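Local coordinates for protein cellulase (Xanthomonas axonopodis pv. citri, PDB 5HOS) that probably hydrolyses internal beta-1,4-glucosidic bonds of cellulose, as an endo-beta-1,4-glucanase of glycosyl hydrolase family 5, at residues V190-Y202 with A225-S237. Numbering follows the deposited sequence.
Sequences VPGALWTGAHSWY and AIEAHQYLDADSS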
# COMPACT_ATOMS: atom_id res chain seq x y z
N VAL A 190 -1.19 8.55 -1.36
CA VAL A 190 -1.45 8.95 -2.75
C VAL A 190 -0.35 8.38 -3.64
O VAL A 190 0.82 8.76 -3.52
CB VAL A 190 -1.42 10.49 -2.90
CG1 VAL A 190 -1.88 10.90 -4.30
CG2 VAL A 190 -2.31 11.15 -1.85
N PRO A 191 -0.69 7.44 -4.53
CA PRO A 191 0.32 6.88 -5.42
C PRO A 191 0.47 7.73 -6.69
O PRO A 191 -0.41 8.51 -7.02
CB PRO A 191 -0.29 5.54 -5.80
CG PRO A 191 -1.75 5.84 -5.87
CD PRO A 191 -2.03 6.92 -4.86
N GLY A 192 1.60 7.57 -7.38
CA GLY A 192 1.72 8.02 -8.76
C GLY A 192 1.21 6.93 -9.69
O GLY A 192 0.66 5.93 -9.23
N ALA A 193 1.36 7.13 -11.00
CA ALA A 193 1.08 6.07 -11.97
C ALA A 193 2.36 5.27 -12.31
O ALA A 193 3.31 5.26 -11.52
CB ALA A 193 0.40 6.64 -13.20
N LEU A 194 2.38 4.56 -13.44
CA LEU A 194 3.52 3.69 -13.79
C LEU A 194 3.92 2.78 -12.63
O LEU A 194 5.10 2.70 -12.26
CB LEU A 194 4.73 4.50 -14.29
CG LEU A 194 4.77 4.91 -15.76
CD1 LEU A 194 6.06 5.68 -16.03
CD2 LEU A 194 4.66 3.71 -16.69
N TRP A 195 2.91 2.12 -12.04
CA TRP A 195 3.07 1.20 -10.90
C TRP A 195 3.71 1.82 -9.68
O TRP A 195 4.21 1.12 -8.80
CB TRP A 195 3.83 -0.08 -11.30
CG TRP A 195 3.20 -0.88 -12.41
CD1 TRP A 195 2.25 -1.84 -12.29
CD2 TRP A 195 3.53 -0.80 -13.80
NE1 TRP A 195 1.94 -2.36 -13.53
CE2 TRP A 195 2.72 -1.75 -14.47
CE3 TRP A 195 4.43 -0.03 -14.55
CZ2 TRP A 195 2.78 -1.93 -15.85
CZ3 TRP A 195 4.49 -0.21 -15.92
CH2 TRP A 195 3.67 -1.17 -16.56
N THR A 196 3.65 3.16 -9.61
CA THR A 196 4.17 3.97 -8.53
C THR A 196 5.55 3.53 -7.98
O THR A 196 5.81 3.58 -6.77
CB THR A 196 3.06 4.22 -7.45
OG1 THR A 196 3.36 5.41 -6.71
CG2 THR A 196 2.81 3.03 -6.51
N GLY A 197 6.44 3.14 -8.89
CA GLY A 197 7.79 2.72 -8.52
C GLY A 197 8.62 3.91 -8.06
O GLY A 197 8.64 4.93 -8.74
N ALA A 198 9.31 3.78 -6.93
CA ALA A 198 10.20 4.87 -6.47
C ALA A 198 11.29 5.12 -7.51
O ALA A 198 11.53 6.26 -7.89
CB ALA A 198 10.81 4.55 -5.12
N HIS A 199 11.90 4.03 -7.99
CA HIS A 199 12.94 4.06 -9.03
C HIS A 199 12.56 4.72 -10.38
O HIS A 199 13.45 5.21 -11.09
CB HIS A 199 13.41 2.64 -9.33
CG HIS A 199 12.40 1.82 -10.06
ND1 HIS A 199 12.53 1.48 -11.38
CD2 HIS A 199 11.21 1.30 -9.65
CE1 HIS A 199 11.48 0.78 -11.77
NE2 HIS A 199 10.66 0.65 -10.73
N SER A 200 11.27 4.70 -10.73
CA SER A 200 10.77 5.20 -12.01
C SER A 200 9.99 6.51 -11.90
O SER A 200 9.22 6.86 -12.80
CB SER A 200 9.90 4.12 -12.67
OG SER A 200 8.86 3.69 -11.80
N TRP A 201 10.22 7.27 -10.82
CA TRP A 201 9.48 8.51 -10.58
C TRP A 201 9.61 9.54 -11.71
O TRP A 201 8.67 10.31 -11.95
CB TRP A 201 9.91 9.14 -9.25
CG TRP A 201 8.82 9.97 -8.64
CD1 TRP A 201 8.81 11.32 -8.46
CD2 TRP A 201 7.57 9.48 -8.13
NE1 TRP A 201 7.63 11.70 -7.87
CE2 TRP A 201 6.85 10.60 -7.66
CE3 TRP A 201 6.99 8.21 -8.04
CZ2 TRP A 201 5.56 10.49 -7.10
CZ3 TRP A 201 5.72 8.09 -7.48
CH2 TRP A 201 5.02 9.23 -7.02
N TYR A 202 10.76 9.55 -12.38
CA TYR A 202 11.02 10.45 -13.51
C TYR A 202 10.81 9.80 -14.87
O TYR A 202 10.99 10.47 -15.90
CB TYR A 202 12.44 11.00 -13.42
CG TYR A 202 12.72 11.86 -12.23
CD1 TYR A 202 13.14 11.31 -11.02
CD2 TYR A 202 12.58 13.24 -12.30
CE1 TYR A 202 13.41 12.11 -9.92
CE2 TYR A 202 12.83 14.05 -11.21
CZ TYR A 202 13.25 13.48 -10.02
OH TYR A 202 13.53 14.27 -8.93
N ALA A 225 0.66 11.32 2.36
CA ALA A 225 2.00 10.97 1.93
C ALA A 225 1.91 10.38 0.54
O ALA A 225 0.86 9.88 0.14
CB ALA A 225 2.64 9.97 2.89
N ILE A 226 3.01 10.47 -0.19
CA ILE A 226 3.13 9.88 -1.51
C ILE A 226 3.52 8.42 -1.32
O ILE A 226 4.51 8.11 -0.66
CB ILE A 226 4.20 10.60 -2.36
CG1 ILE A 226 3.89 12.11 -2.47
CG2 ILE A 226 4.33 9.96 -3.74
CD1 ILE A 226 2.52 12.43 -3.05
N GLU A 227 2.75 7.54 -1.93
CA GLU A 227 2.97 6.11 -1.82
C GLU A 227 3.84 5.67 -2.97
O GLU A 227 3.51 5.94 -4.12
CB GLU A 227 1.64 5.36 -1.88
CG GLU A 227 1.80 3.84 -1.97
CD GLU A 227 0.51 3.08 -1.81
OE1 GLU A 227 -0.42 3.59 -1.17
OE2 GLU A 227 0.42 1.93 -2.30
N ALA A 228 4.94 5.01 -2.65
CA ALA A 228 5.84 4.41 -3.63
C ALA A 228 6.03 2.94 -3.32
O ALA A 228 5.90 2.50 -2.18
CB ALA A 228 7.17 5.12 -3.61
N HIS A 229 6.30 2.16 -4.37
CA HIS A 229 6.63 0.75 -4.23
C HIS A 229 8.05 0.53 -4.74
O HIS A 229 8.50 1.25 -5.63
CB HIS A 229 5.65 -0.10 -5.04
CG HIS A 229 4.24 -0.05 -4.54
ND1 HIS A 229 3.25 -0.84 -5.06
CD2 HIS A 229 3.64 0.71 -3.59
CE1 HIS A 229 2.11 -0.59 -4.45
NE2 HIS A 229 2.32 0.35 -3.54
N GLN A 230 8.75 -0.45 -4.19
CA GLN A 230 10.12 -0.72 -4.65
C GLN A 230 10.54 -2.15 -4.41
O GLN A 230 10.54 -2.61 -3.26
CB GLN A 230 11.13 0.22 -3.97
CG GLN A 230 12.51 0.21 -4.64
CD GLN A 230 12.43 0.60 -6.10
OE1 GLN A 230 12.04 1.72 -6.43
NE2 GLN A 230 12.77 -0.33 -7.00
N TYR A 231 10.89 -2.83 -5.49
CA TYR A 231 11.48 -4.15 -5.44
C TYR A 231 12.94 -4.10 -5.90
O TYR A 231 13.38 -3.15 -6.56
CB TYR A 231 10.63 -5.14 -6.23
CG TYR A 231 9.28 -5.34 -5.56
CD1 TYR A 231 9.11 -6.28 -4.54
CD2 TYR A 231 8.17 -4.55 -5.91
CE1 TYR A 231 7.88 -6.46 -3.92
CE2 TYR A 231 6.94 -4.72 -5.29
CZ TYR A 231 6.79 -5.68 -4.29
OH TYR A 231 5.57 -5.85 -3.66
N LEU A 232 13.71 -5.11 -5.49
CA LEU A 232 15.17 -5.08 -5.59
C LEU A 232 15.74 -6.08 -6.59
O LEU A 232 16.96 -6.23 -6.68
CB LEU A 232 15.79 -5.30 -4.20
CG LEU A 232 15.40 -4.32 -3.09
CD1 LEU A 232 16.44 -4.37 -1.97
CD2 LEU A 232 15.25 -2.89 -3.57
N ASP A 233 14.87 -6.72 -7.36
CA ASP A 233 15.31 -7.66 -8.39
C ASP A 233 15.63 -6.89 -9.69
O ASP A 233 15.57 -5.65 -9.73
CB ASP A 233 14.28 -8.79 -8.57
CG ASP A 233 12.93 -8.30 -9.07
OD1 ASP A 233 12.58 -7.12 -8.83
OD2 ASP A 233 12.21 -9.12 -9.67
N ALA A 234 15.98 -7.61 -10.75
CA ALA A 234 16.59 -7.02 -11.95
C ALA A 234 15.83 -5.81 -12.53
O ALA A 234 16.44 -4.77 -12.80
CB ALA A 234 16.77 -8.09 -13.02
N ASP A 235 14.51 -5.95 -12.68
CA ASP A 235 13.66 -4.88 -13.25
C ASP A 235 12.72 -4.19 -12.25
O ASP A 235 11.75 -3.54 -12.67
CB ASP A 235 12.83 -5.43 -14.42
CG ASP A 235 11.78 -6.44 -13.99
OD1 ASP A 235 11.85 -6.97 -12.86
OD2 ASP A 235 10.88 -6.72 -14.79
N SER A 236 12.98 -4.34 -10.95
CA SER A 236 12.12 -3.79 -9.88
C SER A 236 10.66 -4.30 -9.88
O SER A 236 9.81 -3.69 -9.22
CB SER A 236 12.15 -2.24 -9.88
OG SER A 236 13.46 -1.73 -9.71
N SER A 237 10.38 -5.41 -10.56
CA SER A 237 9.01 -5.95 -10.62
C SER A 237 8.67 -6.87 -9.45
O SER A 237 7.50 -7.18 -9.24
CB SER A 237 8.77 -6.70 -11.94
OG SER A 237 9.55 -7.89 -12.01
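V190 and I226 pair in parallel where two neighbouring strands of the eight-stranded (beta/alpha)8 barrel of this family 5 glycosidase run side by side. V190 N donates to A225 O at 2.9 Å, and V190 O takes the N-H of E227. Beyond this pairing the chain swings out into a loop, which returns at T196 alongside strand 224-231. There T196 O accepts from H229 N, and A198 N gives its hydrogen to H229 O at 3.0 Å, so G197 sits bridged against H229 as a strand residue would. The T196 hydroxyl links the returning loop to the strand and to the loop's own start: OG1 donates to E227 O at 2.6 Å, in the carbonyl plane, and receives the N-H of G192. With OG1 placed anti to the backbone N (chi1 -157°), the methyl CG2 is left to sit over the centre of the H229 ring, 3.9 Å from its centroid, a CH-pi contact. On the outer side of the strand, W201 brings CH2 to within 3.4 Å of I226 CG2, and the A198 and A228 methyls meet beneath helix 248-262. Farther along, Q230 bends at chi2 to bring OE1 to H199 N, 2.8 Å away and in the amide's carbonyl plane; its NE2 is tied back to Y231 O, which fixes the amide's rotation. The H199 ring stands almost perpendicular to this amide, with S236 CB over one face. Behind this first shell, the H229 ring is held at both nitrogens: ND1 is hydrogen-bonded to E159 OE2, and NE2 points in its ring plane to the anti lone pair of E227 OE2 at 2.8 Å, the same oxygen that forms a salt bridge with R72 NH2.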